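PDB 6HBD: ABC transporter periplasmic-binding protein YtfQ from Mycobacterium smegmatis, which binds galactofuranose and probably delivers furanose sugars such as L-arabinofuranose to an ABC transporter for uptake. Local coordinates for residues 129-134 with 165-170; 148-153 with 208-213; 204-209 with 233-238. All blocks are in the same frame, centred on the assembly; numbering follows the deposited sequence.

Interaction 1: residues 129-134 with 165-170; sequences RRAGQW and TGFAEG
Arg129 and Glu169 meet along one border of this helix pair, the guanidinium NH1 lying 2.7 Å from Glu169 OE2 in a salt bridge. The two side chains run alongside each other and point the same way, yet their flat ends are turned strongly: the bridge runs from one nitrogen to one oxygen, with the guanidinium and carboxylate planes 77° apart. A bend at chi3 turns the Arg129 guanidinium toward Glu169, whereas the glutamate chain stays extended. NE of the same arginine has a second, long and weak ion pair with Glu126.

Beside the bridge the backbones themselves touch. Helices 124-138 and 158-171 run roughly parallel, crossing at -30° with segment axes only 6.6 Å apart, and pack on one face of the sheet in the periplasmic-binding-protein lobe that holds strands 146-152 and 208-211. Glycines allow this closeness: the CA atoms of Gly132 and Gly170 are 4.1 Å apart, and with no side chain on either glycine the two backbones come into direct contact, Gly132 C beside Gly170 C. Arg129 CA also sends a C-H toward Gly166 O, at 3.4 Å.

Phe167 reaches across to the first helix on the side facing the sheet. Its CG sits anti to the backbone N (chi1 -172°), which carries the CD1-CE1 side of the ring against Gly132; CD1 lies 3.4 Å from Gly132 N and 4.0 Å from Ala131 CB.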
ATOM      1  N   ARG A 129       2.071   6.563  11.251  1.00 48.50           N
ATOM      2  CA  ARG A 129       2.401   7.574  12.257  1.00 49.05           C
ATOM      3  C   ARG A 129       1.908   8.946  11.818  1.00 56.33           C
ATOM      4  O   ARG A 129       1.207   9.602  12.588  1.00 57.24           O
ATOM      5  CB  ARG A 129       3.909   7.618  12.561  1.00 48.98           C
ATOM      6  CG  ARG A 129       4.250   8.677  13.618  1.00 60.45           C
ATOM      7  CD  ARG A 129       5.468   8.377  14.467  1.00 67.63           C
ATOM      8  NE  ARG A 129       6.600   7.927  13.661  1.00 83.63           N
ATOM      9  CZ  ARG A 129       7.063   6.678  13.567  1.00 99.54           C
ATOM     10  NH1 ARG A 129       6.497   5.693  14.259  1.00 86.96           N
ATOM     11  NH2 ARG A 129       8.102   6.405  12.781  1.00 84.66           N
ATOM     12  N   ARG A 130       2.220   9.360  10.572  1.00 53.99           N
ATOM     13  CA  ARG A 130       1.752  10.635  10.013  1.00 54.52           C
ATOM     14  C   ARG A 130       0.199  10.767  10.114  1.00 61.00           C
ATOM     15  O   ARG A 130      -0.313  11.855  10.458  1.00 60.67           O
ATOM     16  CB  ARG A 130       2.198  10.795   8.548  1.00 53.19           C
ATOM     17  CG  ARG A 130       3.683  11.102   8.397  1.00 58.10           C
ATOM     18  CD  ARG A 130       4.094  11.462   6.989  1.00 59.21           C
ATOM     19  NE  ARG A 130       3.807  12.872   6.701  1.00 73.99           N
ATOM     20  CZ  ARG A 130       4.413  13.620   5.776  1.00 92.97           C
ATOM     21  NH1 ARG A 130       5.389  13.108   5.020  1.00 81.53           N
ATOM     22  NH2 ARG A 130       4.054  14.886   5.601  1.00 78.48           N
ATOM     23  N   ALA A 131      -0.536   9.660   9.811  1.00 57.55           N
ATOM     24  CA  ALA A 131      -1.998   9.635   9.897  1.00 57.49           C
ATOM     25  C   ALA A 131      -2.437   9.804  11.354  1.00 60.75           C
ATOM     26  O   ALA A 131      -3.255  10.688  11.636  1.00 58.84           O
ATOM     27  CB  ALA A 131      -2.556   8.334   9.313  1.00 58.24           C
ATOM     28  N   GLY A 132      -1.829   9.013  12.256  1.00 57.26           N
ATOM     29  CA  GLY A 132      -2.108   9.062  13.691  1.00 56.67           C
ATOM     30  C   GLY A 132      -1.798  10.407  14.318  1.00 59.16           C
ATOM     31  O   GLY A 132      -2.611  10.950  15.070  1.00 58.59           O
ATOM     32  N   GLN A 133      -0.647  10.984  13.965  1.00 55.35           N
ATOM     33  CA  GLN A 133      -0.242  12.282  14.493  1.00 55.18           C
ATOM     34  C   GLN A 133      -1.168  13.403  13.998  1.00 61.87           C
ATOM     35  O   GLN A 133      -1.244  14.436  14.653  1.00 61.72           O
ATOM     36  CB  GLN A 133       1.246  12.553  14.176  1.00 55.56           C
ATOM     37  CG  GLN A 133       1.831  13.847  14.759  1.00 74.31           C
ATOM     38  CD  GLN A 133       1.695  13.982  16.262  1.00103.26           C
ATOM     39  OE1 GLN A 133       1.767  12.993  17.001  1.00104.04           O
ATOM     40  NE2 GLN A 133       1.533  15.213  16.755  1.00 85.49           N
ATOM     41  N   TRP A 134      -1.899  13.198  12.871  1.00 61.15           N
ATOM     42  CA  TRP A 134      -2.847  14.201  12.371  1.00 61.91           C
ATOM     43  C   TRP A 134      -4.067  14.209  13.266  1.00 67.69           C
ATOM     44  O   TRP A 134      -4.468  15.277  13.727  1.00 68.46           O
ATOM     45  CB  TRP A 134      -3.243  13.969  10.893  1.00 60.50           C
ATOM     46  CG  TRP A 134      -4.172  15.028  10.363  1.00 61.21           C
ATOM     47  CD1 TRP A 134      -3.844  16.295   9.965  1.00 64.05           C
ATOM     48  CD2 TRP A 134      -5.599  14.938  10.287  1.00 60.67           C
ATOM     49  NE1 TRP A 134      -4.985  16.990   9.613  1.00 63.28           N
ATOM     50  CE2 TRP A 134      -6.075  16.181   9.809  1.00 64.46           C
ATOM     51  CE3 TRP A 134      -6.525  13.924  10.580  1.00 61.44           C
ATOM     52  CZ2 TRP A 134      -7.433  16.428   9.610  1.00 63.65           C
ATOM     53  CZ3 TRP A 134      -7.874  14.181  10.415  1.00 62.58           C
ATOM     54  CH2 TRP A 134      -8.317  15.417   9.940  1.00 63.28           C
ATOM     55  N   THR A 165       0.790  -0.426  13.584  1.00 64.20           N
ATOM     56  CA  THR A 165       1.848  -0.092  14.538  1.00 64.51           C
ATOM     57  C   THR A 165       2.193   1.401  14.508  1.00 69.96           C
ATOM     58  O   THR A 165       2.458   2.000  15.554  1.00 70.70           O
ATOM     59  CB  THR A 165       3.083  -0.924  14.224  1.00 72.34           C
ATOM     60  OG1 THR A 165       2.699  -2.301  14.097  1.00 70.78           O
ATOM     61  CG2 THR A 165       4.184  -0.748  15.271  1.00 72.42           C
ATOM     62  N   GLY A 166       2.209   1.978  13.313  1.00 65.75           N
ATOM     63  CA  GLY A 166       2.511   3.383  13.128  1.00 64.92           C
ATOM     64  C   GLY A 166       1.389   4.244  13.638  1.00 68.69           C
ATOM     65  O   GLY A 166       1.612   5.103  14.492  1.00 67.71           O
ATOM     66  N   PHE A 167       0.163   3.996  13.143  1.00 66.26           N
ATOM     67  CA  PHE A 167      -1.005   4.765  13.587  1.00 66.73           C
ATOM     68  C   PHE A 167      -1.076   4.763  15.106  1.00 70.35           C
ATOM     69  O   PHE A 167      -1.183   5.835  15.714  1.00 68.45           O
ATOM     70  CB  PHE A 167      -2.308   4.215  12.988  1.00 68.75           C
ATOM     71  CG  PHE A 167      -3.491   5.110  13.281  1.00 70.36           C
ATOM     72  CD1 PHE A 167      -3.737   6.233  12.510  1.00 73.62           C
ATOM     73  CD2 PHE A 167      -4.296   4.883  14.390  1.00 72.76           C
ATOM     74  CE1 PHE A 167      -4.813   7.073  12.797  1.00 74.75           C
ATOM     75  CE2 PHE A 167      -5.344   5.747  14.703  1.00 75.36           C
ATOM     76  CZ  PHE A 167      -5.602   6.830  13.900  1.00 73.70           C
ATOM     77  N   ALA A 168      -0.943   3.551  15.705  1.00 67.82           N
ATOM     78  CA  ALA A 168      -0.929   3.339  17.153  1.00 67.46           C
ATOM     79  C   ALA A 168       0.009   4.325  17.873  1.00 71.42           C
ATOM     80  O   ALA A 168      -0.411   4.976  18.827  1.00 71.52           O
ATOM     81  CB  ALA A 168      -0.507   1.913  17.456  1.00 68.09           C
ATOM     82  N   GLU A 169       1.244   4.474  17.372  1.00 67.52           N
ATOM     83  CA  GLU A 169       2.227   5.388  17.938  1.00 67.50           C
ATOM     84  C   GLU A 169       1.837   6.878  17.793  1.00 74.79           C
ATOM     85  O   GLU A 169       2.107   7.662  18.706  1.00 74.99           O
ATOM     86  CB  GLU A 169       3.615   5.139  17.321  1.00 68.44           C
ATOM     87  CG  GLU A 169       4.681   6.034  17.931  1.00 75.63           C
ATOM     88  CD  GLU A 169       6.100   5.566  17.749  1.00 97.94           C
ATOM     89  OE1 GLU A 169       6.966   6.002  18.543  1.00 99.12           O
ATOM     90  OE2 GLU A 169       6.350   4.773  16.812  1.00 89.21           O
ATOM     91  N   GLY A 170       1.266   7.268  16.651  1.00 72.66           N
ATOM     92  CA  GLY A 170       0.858   8.655  16.438  1.00 73.09           C
ATOM     93  C   GLY A 170      -0.190   9.091  17.442  1.00 78.00           C
ATOM     94  O   GLY A 170      -0.097  10.179  18.022  1.00 76.80           O
TER

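Interaction 2: residues 148-153 with 208-213; sequences IVQLEG and VVFAQN. With GZL (beta-D-galactofuranose), chain L.
The amide of Gln150 stands at the edge of the Phe210 ring, perpendicular to it: CD lies in the ring plane and NE2 is 3.6 Å from Phe210 CD2. Phe167 of helix 158-171 stacks with the same ring. Beyond Phe210, the Gln150 and Gln212 amides meet with their planes 65° apart, and Gln212 NE2 gives Gln150 OE1 a weak, bent hydrogen bond.

These groups sit on neighbouring parallel strands, 146-152 and 208-211, in the sheet of one lobe of the type I periplasmic-binding-protein fold. The ladder is regular: Val149 N bonds to Val208 O, Phe210 N to Val149 O, and Leu151 N to Phe210 O. Gln212 N then continues the pattern past the end of its strand by bonding to Leu151 O at 3.1 Å.

Ile148, Gln150, Val208 and Phe210 share one face, where Ile148 CG1 presses on Val208 CG1 at 3.5 Å. On the other face Leu151 CD1 bridges Val209 CG2 (3.8 Å) and Ala211 CB.

At the strand ends Gln212 uses both halves of its buried amide. While NE2 turns to Gln150, OE1 takes a nearly straight bond from Gly153 N (3.0 Å, 169°), the donor lying above the carbonyl plane, which helps to fix the amide's rotation. The next residue enters the sugar pocket: Asn213 OD1 caps the following helix at Met216 N, and its ND2, also bonded to Asp241, makes a weak hydrogen bond of 2.9 Å to O2 of the galactofuranose.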
ATOM      1  N   ILE A 148     -12.004   6.305  17.785  1.00 64.43           N
ATOM      2  CA  ILE A 148     -11.375   5.962  16.520  1.00 62.14           C
ATOM      3  C   ILE A 148     -11.779   4.553  16.148  1.00 64.55           C
ATOM      4  O   ILE A 148     -11.760   3.653  16.966  1.00 62.91           O
ATOM      5  CB  ILE A 148      -9.811   6.162  16.533  1.00 63.81           C
ATOM      6  CG1 ILE A 148      -9.429   7.648  16.743  1.00 62.51           C
ATOM      7  CG2 ILE A 148      -9.180   5.658  15.236  1.00 64.10           C
ATOM      8  CD1 ILE A 148      -8.286   7.834  17.454  1.00 58.60           C
ATOM      9  N   VAL A 149     -12.098   4.373  14.888  1.00 62.08           N
ATOM     10  CA  VAL A 149     -12.444   3.098  14.279  1.00 61.44           C
ATOM     11  C   VAL A 149     -11.295   2.852  13.293  1.00 62.94           C
ATOM     12  O   VAL A 149     -10.703   3.829  12.845  1.00 61.92           O
ATOM     13  CB  VAL A 149     -13.800   3.274  13.587  1.00 65.13           C
ATOM     14  CG1 VAL A 149     -14.275   1.983  12.965  1.00 64.28           C
ATOM     15  CG2 VAL A 149     -14.816   3.798  14.580  1.00 65.45           C
ATOM     16  N   GLN A 150     -10.938   1.588  13.002  1.00 58.25           N
ATOM     17  CA  GLN A 150      -9.787   1.280  12.143  1.00 57.68           C
ATOM     18  C   GLN A 150     -10.080   0.161  11.147  1.00 60.36           C
ATOM     19  O   GLN A 150     -10.380  -0.967  11.549  1.00 59.25           O
ATOM     20  CB  GLN A 150      -8.549   0.936  13.013  1.00 59.22           C
ATOM     21  CG  GLN A 150      -7.272   0.511  12.216  1.00 61.06           C
ATOM     22  CD  GLN A 150      -5.910   0.592  12.927  1.00 75.88           C
ATOM     23  OE1 GLN A 150      -4.999  -0.158  12.587  1.00 75.67           O
ATOM     24  NE2 GLN A 150      -5.658   1.524  13.855  1.00 63.91           N
ATOM     25  N   LEU A 151      -9.941   0.457   9.843  1.00 55.91           N
ATOM     26  CA  LEU A 151     -10.186  -0.544   8.813  1.00 55.25           C
ATOM     27  C   LEU A 151      -8.824  -1.086   8.449  1.00 57.87           C
ATOM     28  O   LEU A 151      -8.003  -0.358   7.915  1.00 58.08           O
ATOM     29  CB  LEU A 151     -10.922   0.064   7.612  1.00 55.37           C
ATOM     30  CG  LEU A 151     -12.227   0.791   7.945  1.00 59.46           C
ATOM     31  CD1 LEU A 151     -12.618   1.734   6.862  1.00 59.01           C
ATOM     32  CD2 LEU A 151     -13.333  -0.186   8.186  1.00 63.07           C
ATOM     33  N   GLU A 152      -8.541  -2.315   8.875  1.00 53.86           N
ATOM     34  CA  GLU A 152      -7.248  -2.953   8.685  1.00 53.69           C
ATOM     35  C   GLU A 152      -7.146  -3.609   7.306  1.00 57.88           C
ATOM     36  O   GLU A 152      -8.124  -4.156   6.808  1.00 56.12           O
ATOM     37  CB  GLU A 152      -6.990  -4.010   9.778  1.00 54.88           C
ATOM     38  CG  GLU A 152      -6.942  -3.470  11.194  1.00 65.21           C
ATOM     39  CD  GLU A 152      -6.824  -4.555  12.247  1.00 96.51           C
ATOM     40  OE1 GLU A 152      -7.503  -5.599  12.107  1.00104.96           O
ATOM     41  OE2 GLU A 152      -6.065  -4.358  13.224  1.00 87.76           O
ATOM     42  N   GLY A 153      -5.962  -3.553   6.701  1.00 54.31           N
ATOM     43  CA  GLY A 153      -5.741  -4.191   5.416  1.00 54.72           C
ATOM     44  C   GLY A 153      -5.643  -5.691   5.559  1.00 59.87           C
ATOM     45  O   GLY A 153      -5.713  -6.203   6.681  1.00 58.94           O
ATOM     46  N   VAL A 208     -13.916   9.457  14.352  1.00 58.92           N
ATOM     47  CA  VAL A 208     -13.015   9.349  13.216  1.00 55.92           C
ATOM     48  C   VAL A 208     -12.769   7.876  12.851  1.00 56.28           C
ATOM     49  O   VAL A 208     -12.798   7.010  13.717  1.00 55.38           O
ATOM     50  CB  VAL A 208     -11.706  10.131  13.560  1.00 59.28           C
ATOM     51  CG1 VAL A 208     -11.363  10.031  15.043  1.00 59.05           C
ATOM     52  CG2 VAL A 208     -10.505   9.715  12.688  1.00 59.13           C
ATOM     53  N   VAL A 209     -12.536   7.610  11.557  1.00 51.53           N
ATOM     54  CA  VAL A 209     -12.196   6.292  11.028  1.00 50.64           C
ATOM     55  C   VAL A 209     -10.811   6.427  10.360  1.00 55.67           C
ATOM     56  O   VAL A 209     -10.528   7.428   9.710  1.00 56.06           O
ATOM     57  CB  VAL A 209     -13.293   5.654  10.106  1.00 53.69           C
ATOM     58  CG1 VAL A 209     -14.329   6.667   9.671  1.00 53.52           C
ATOM     59  CG2 VAL A 209     -12.727   4.875   8.909  1.00 53.07           C
ATOM     60  N   PHE A 210      -9.944   5.443  10.580  1.00 50.58           N
ATOM     61  CA  PHE A 210      -8.626   5.405  10.002  1.00 49.88           C
ATOM     62  C   PHE A 210      -8.610   4.215   9.087  1.00 54.43           C
ATOM     63  O   PHE A 210      -8.545   3.067   9.552  1.00 53.22           O
ATOM     64  CB  PHE A 210      -7.522   5.304  11.065  1.00 51.72           C
ATOM     65  CG  PHE A 210      -6.173   4.876  10.519  1.00 53.42           C
ATOM     66  CD1 PHE A 210      -5.550   5.597   9.509  1.00 56.60           C
ATOM     67  CD2 PHE A 210      -5.568   3.705  10.957  1.00 55.65           C
ATOM     68  CE1 PHE A 210      -4.334   5.174   8.975  1.00 56.62           C
ATOM     69  CE2 PHE A 210      -4.358   3.280  10.413  1.00 57.85           C
ATOM     70  CZ  PHE A 210      -3.750   4.018   9.429  1.00 55.69           C
ATOM     71  N   ALA A 211      -8.683   4.489   7.771  1.00 51.44           N
ATOM     72  CA  ALA A 211      -8.656   3.440   6.773  1.00 51.10           C
ATOM     73  C   ALA A 211      -7.209   3.247   6.356  1.00 57.35           C
ATOM     74  O   ALA A 211      -6.546   4.215   6.026  1.00 57.94           O
ATOM     75  CB  ALA A 211      -9.526   3.814   5.588  1.00 51.41           C
ATOM     76  N   GLN A 212      -6.710   2.004   6.369  1.00 53.80           N
ATOM     77  CA  GLN A 212      -5.320   1.741   5.992  1.00 54.07           C
ATOM     78  C   GLN A 212      -5.125   1.770   4.484  1.00 57.70           C
ATOM     79  O   GLN A 212      -4.004   1.590   3.999  1.00 56.68           O
ATOM     80  CB  GLN A 212      -4.829   0.411   6.597  1.00 55.49           C
ATOM     81  CG  GLN A 212      -4.553   0.533   8.093  1.00 59.52           C
ATOM     82  CD  GLN A 212      -4.215  -0.796   8.702  1.00 67.17           C
ATOM     83  OE1 GLN A 212      -3.920  -1.780   8.011  1.00 50.73           O
ATOM     84  NE2 GLN A 212      -4.273  -0.860  10.017  1.00 67.88           N
ATOM     85  N   ASN A 213      -6.211   1.989   3.737  1.00 53.66           N
ATOM     86  CA  ASN A 213      -6.162   2.060   2.284  1.00 52.80           C
ATOM     87  C   ASN A 213      -7.405   2.852   1.926  1.00 56.01           C
ATOM     88  O   ASN A 213      -8.464   2.552   2.471  1.00 54.32           O
ATOM     89  CB  ASN A 213      -6.113   0.644   1.744  1.00 47.26           C
ATOM     90  CG  ASN A 213      -6.977   0.320   0.594  1.00 63.49           C
ATOM     91  OD1 ASN A 213      -8.056  -0.247   0.754  1.00 56.61           O
ATOM     92  ND2 ASN A 213      -6.511   0.648  -0.592  1.00 61.06           N
TER
HETATM   93  C6  GZL L 410       1.529  -0.638  -0.219  1.00 46.65           C
HETATM   94  C5  GZL L 410       0.779  -1.672  -1.032  1.00 48.07           C
HETATM   95  C4  GZL L 410      -0.671  -1.801  -0.598  1.00 47.40           C
HETATM   96  C3  GZL L 410      -1.506  -0.533  -0.735  1.00 47.10           C
HETATM   97  C2  GZL L 410      -2.903  -1.112  -0.840  1.00 46.92           C
HETATM   98  O6  GZL L 410       2.914  -0.678  -0.537  1.00 49.02           O
HETATM   99  O5  GZL L 410       1.447  -2.936  -0.998  1.00 50.31           O
HETATM  100  O4  GZL L 410      -1.345  -2.746  -1.459  1.00 47.90           O
HETATM  101  O3  GZL L 410      -1.421   0.363   0.361  1.00 46.14           O
HETATM  102  C1  GZL L 410      -2.663  -2.280  -1.780  1.00 47.76           C
HETATM  103  O2  GZL L 410      -3.867  -0.225  -1.385  1.00 50.30           O
HETATM  104  O1  GZL L 410      -3.644  -3.177  -1.400  1.00 49.07           O

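Interaction 3: residues 204-209 with 233-238; sequences PQIDVV and TDIKIV
This is a parallel strand pairing inside a right-handed beta-alpha-beta crossover: strand 208-211 leads through helix 214-226 to strand 236-239, which lies beside it in the sheet. The segments take in the first half of strand 208-211, most of strand 236-239 and the loops that precede them, at the end of the sheet remote from the sugar.

Three backbone hydrogen bonds set the register. Lys236 N donates to Asp207 O almost straight, at 174°. Val209 N then reaches Lys236 O at 2.9 Å, and Val238 N closes on Val209 O at 3.2 Å. Val209 therefore has both its N and its O engaged with this neighbour, while Val208 points its CA hydrogen at Lys236 O.

Ile235, just before its strand, is the main apolar piece. Its CG2 sits anti to the backbone N and meets two side chains of the other segment: Val209 CG1 at 3.5 Å and Ile206 CG2 at 3.8 Å. The other branch, CG1, lies 3.4 Å from Ile206 O. Farther along the same face, Val209 CG1 also packs on Ile237 CG1 at 4.1 Å. On the opposite face Val208 CB lies against Lys236 CB, and the rest of the lysine leads away.

Within the loop before strand 208-211, Gln205 NE2 donates to the syn lone pair of Asp207 OD1 at 2.8 Å; NE2 also bonds to Pro145 O. Asp207 OD1 accepts from Asn147 N as well, linking this loop to strand 146-152, on the other side of 208-211.

Helix 214-226 packs on the isoleucine face, with Ile224 against Ile235 and Ile237, whereas Val238 turns the other way, onto Ala131 and Trp134 of helix 124-138.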
ATOM      1  N   PRO A 204     -21.729   3.226  19.000  1.00 83.90           N
ATOM      2  CA  PRO A 204     -22.634   4.375  18.852  1.00 84.14           C
ATOM      3  C   PRO A 204     -21.879   5.653  18.491  1.00 87.21           C
ATOM      4  O   PRO A 204     -22.133   6.209  17.414  1.00 88.55           O
ATOM      5  CB  PRO A 204     -23.330   4.470  20.213  1.00 86.08           C
ATOM      6  CG  PRO A 204     -22.420   3.794  21.181  1.00 90.63           C
ATOM      7  CD  PRO A 204     -21.461   2.918  20.421  1.00 85.92           C
ATOM      8  N   GLN A 205     -20.913   6.073  19.362  1.00 79.51           N
ATOM      9  CA  GLN A 205     -20.111   7.281  19.168  1.00 77.38           C
ATOM     10  C   GLN A 205     -18.858   6.940  18.351  1.00 76.01           C
ATOM     11  O   GLN A 205     -17.988   6.248  18.864  1.00 75.39           O
ATOM     12  CB  GLN A 205     -19.710   7.878  20.536  1.00 78.53           C
ATOM     13  CG  GLN A 205     -18.976   9.233  20.469  1.00 87.52           C
ATOM     14  CD  GLN A 205     -18.053   9.475  21.651  1.00106.29           C
ATOM     15  OE1 GLN A 205     -18.186   8.866  22.722  1.00103.57           O
ATOM     16  NE2 GLN A 205     -17.090  10.380  21.493  1.00 96.91           N
ATOM     17  N   ILE A 206     -18.791   7.412  17.086  1.00 68.56           N
ATOM     18  CA  ILE A 206     -17.657   7.252  16.167  1.00 66.28           C
ATOM     19  C   ILE A 206     -17.209   8.676  15.739  1.00 67.59           C
ATOM     20  O   ILE A 206     -17.928   9.353  14.996  1.00 64.78           O
ATOM     21  CB  ILE A 206     -18.026   6.363  14.941  1.00 68.17           C
ATOM     22  CG1 ILE A 206     -18.309   4.908  15.367  1.00 67.24           C
ATOM     23  CG2 ILE A 206     -16.907   6.429  13.897  1.00 69.03           C
ATOM     24  CD1 ILE A 206     -18.857   3.989  14.264  1.00 68.97           C
ATOM     25  N   ASP A 207     -16.030   9.126  16.207  1.00 64.43           N
ATOM     26  CA  ASP A 207     -15.526  10.465  15.860  1.00 64.10           C
ATOM     27  C   ASP A 207     -14.758  10.481  14.547  1.00 65.82           C
ATOM     28  O   ASP A 207     -14.901  11.417  13.748  1.00 66.02           O
ATOM     29  CB  ASP A 207     -14.615  11.019  16.965  1.00 66.10           C
ATOM     30  CG  ASP A 207     -15.381  11.496  18.171  1.00 78.13           C
ATOM     31  OD1 ASP A 207     -15.783  10.640  18.986  1.00 79.86           O
ATOM     32  OD2 ASP A 207     -15.572  12.734  18.307  1.00 81.92           O
ATOM     33  N   VAL A 208     -13.916   9.457  14.352  1.00 58.92           N
ATOM     34  CA  VAL A 208     -13.015   9.349  13.216  1.00 55.92           C
ATOM     35  C   VAL A 208     -12.769   7.876  12.851  1.00 56.28           C
ATOM     36  O   VAL A 208     -12.798   7.010  13.717  1.00 55.38           O
ATOM     37  CB  VAL A 208     -11.706  10.131  13.560  1.00 59.28           C
ATOM     38  CG1 VAL A 208     -11.363  10.031  15.043  1.00 59.05           C
ATOM     39  CG2 VAL A 208     -10.505   9.715  12.688  1.00 59.13           C
ATOM     40  N   VAL A 209     -12.536   7.610  11.557  1.00 51.53           N
ATOM     41  CA  VAL A 209     -12.196   6.292  11.028  1.00 50.64           C
ATOM     42  C   VAL A 209     -10.811   6.427  10.360  1.00 55.67           C
ATOM     43  O   VAL A 209     -10.528   7.428   9.710  1.00 56.06           O
ATOM     44  CB  VAL A 209     -13.293   5.654  10.106  1.00 53.69           C
ATOM     45  CG1 VAL A 209     -14.329   6.667   9.671  1.00 53.52           C
ATOM     46  CG2 VAL A 209     -12.727   4.875   8.909  1.00 53.07           C
ATOM     47  N   THR A 233     -17.479  15.328   8.076  1.00 57.19           N
ATOM     48  CA  THR A 233     -17.999  16.355   8.984  1.00 57.89           C
ATOM     49  C   THR A 233     -18.444  15.681  10.262  1.00 65.67           C
ATOM     50  O   THR A 233     -17.877  15.945  11.329  1.00 65.80           O
ATOM     51  CB  THR A 233     -19.111  17.163   8.311  1.00 62.26           C
ATOM     52  OG1 THR A 233     -18.504  17.914   7.259  1.00 62.97           O
ATOM     53  CG2 THR A 233     -19.837  18.103   9.278  1.00 58.40           C
ATOM     54  N   ASP A 234     -19.465  14.817  10.166  1.00 63.96           N
ATOM     55  CA  ASP A 234     -19.963  14.107  11.348  1.00 63.97           C
ATOM     56  C   ASP A 234     -18.900  13.106  11.789  1.00 67.89           C
ATOM     57  O   ASP A 234     -18.437  13.189  12.939  1.00 70.38           O
ATOM     58  CB  ASP A 234     -21.297  13.418  11.051  1.00 65.47           C
ATOM     59  CG  ASP A 234     -22.401  14.381  10.669  1.00 71.91           C
ATOM     60  OD1 ASP A 234     -22.229  15.606  10.898  1.00 72.93           O
ATOM     61  OD2 ASP A 234     -23.415  13.921  10.100  1.00 72.24           O
ATOM     62  N   ILE A 235     -18.455  12.228  10.845  1.00 59.06           N
ATOM     63  CA  ILE A 235     -17.370  11.270  11.075  1.00 56.47           C
ATOM     64  C   ILE A 235     -16.213  11.642  10.136  1.00 55.69           C
ATOM     65  O   ILE A 235     -16.381  11.649   8.912  1.00 53.98           O
ATOM     66  CB  ILE A 235     -17.797   9.807  10.833  1.00 59.20           C
ATOM     67  CG1 ILE A 235     -18.954   9.394  11.736  1.00 58.86           C
ATOM     68  CG2 ILE A 235     -16.600   8.876  11.050  1.00 60.17           C
ATOM     69  CD1 ILE A 235     -19.692   8.239  11.209  1.00 62.07           C
ATOM     70  N   LYS A 236     -15.027  11.839  10.701  1.00 49.66           N
ATOM     71  CA  LYS A 236     -13.847  12.176   9.918  1.00 48.06           C
ATOM     72  C   LYS A 236     -13.189  10.924   9.299  1.00 49.72           C
ATOM     73  O   LYS A 236     -13.221   9.860   9.889  1.00 49.98           O
ATOM     74  CB  LYS A 236     -12.854  12.963  10.792  1.00 49.83           C
ATOM     75  CG  LYS A 236     -13.530  14.151  11.508  1.00 63.24           C
ATOM     76  CD  LYS A 236     -12.654  15.409  11.622  1.00 69.05           C
ATOM     77  CE  LYS A 236     -13.441  16.626  12.071  1.00 72.91           C
ATOM     78  NZ  LYS A 236     -14.352  17.175  11.014  1.00 73.40           N
ATOM     79  N   ILE A 237     -12.636  11.032   8.094  1.00 44.49           N
ATOM     80  CA  ILE A 237     -11.939   9.913   7.475  1.00 43.09           C
ATOM     81  C   ILE A 237     -10.527  10.366   7.173  1.00 49.67           C
ATOM     82  O   ILE A 237     -10.322  11.522   6.766  1.00 49.68           O
ATOM     83  CB  ILE A 237     -12.614   9.336   6.214  1.00 44.52           C
ATOM     84  CG1 ILE A 237     -14.158   9.163   6.424  1.00 43.71           C
ATOM     85  CG2 ILE A 237     -11.913   8.012   5.793  1.00 41.79           C
ATOM     86  CD1 ILE A 237     -14.984   8.897   5.160  1.00 39.53           C
ATOM     87  N   VAL A 238      -9.542   9.466   7.481  1.00 45.49           N
ATOM     88  CA  VAL A 238      -8.129   9.639   7.212  1.00 43.91           C
ATOM     89  C   VAL A 238      -7.636   8.311   6.663  1.00 48.07           C
ATOM     90  O   VAL A 238      -7.934   7.261   7.237  1.00 48.21           O
ATOM     91  CB  VAL A 238      -7.286  10.205   8.375  1.00 47.11           C
ATOM     92  CG1 VAL A 238      -8.153  10.945   9.382  1.00 46.60           C
ATOM     93  CG2 VAL A 238      -6.423   9.153   9.059  1.00 47.02           C
TER

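In the fold
All three contacts belong to one lobe of the binding protein. Interactions 2 and 3 are consecutive steps across the parallel part of its sheet, about 10 Å apart between centres; they share Val208 and Val209 because strand 208-211 lies between 146-152 and 236-239. Interaction 1 is the helix pair packed on this sheet, its centre about 11 Å from interaction 2 and 16 Å from interaction 3: Phe167 and Ala131 press on Phe210, and Trp134 on Val238. Along the chain, interactions 1 and 2 interleave, whereas interaction 1 closes before interaction 3 opens. The helix layer thus packs on the sheet, and strand 208-211, central to both sheet contacts, leads to Asn213 at the sugar.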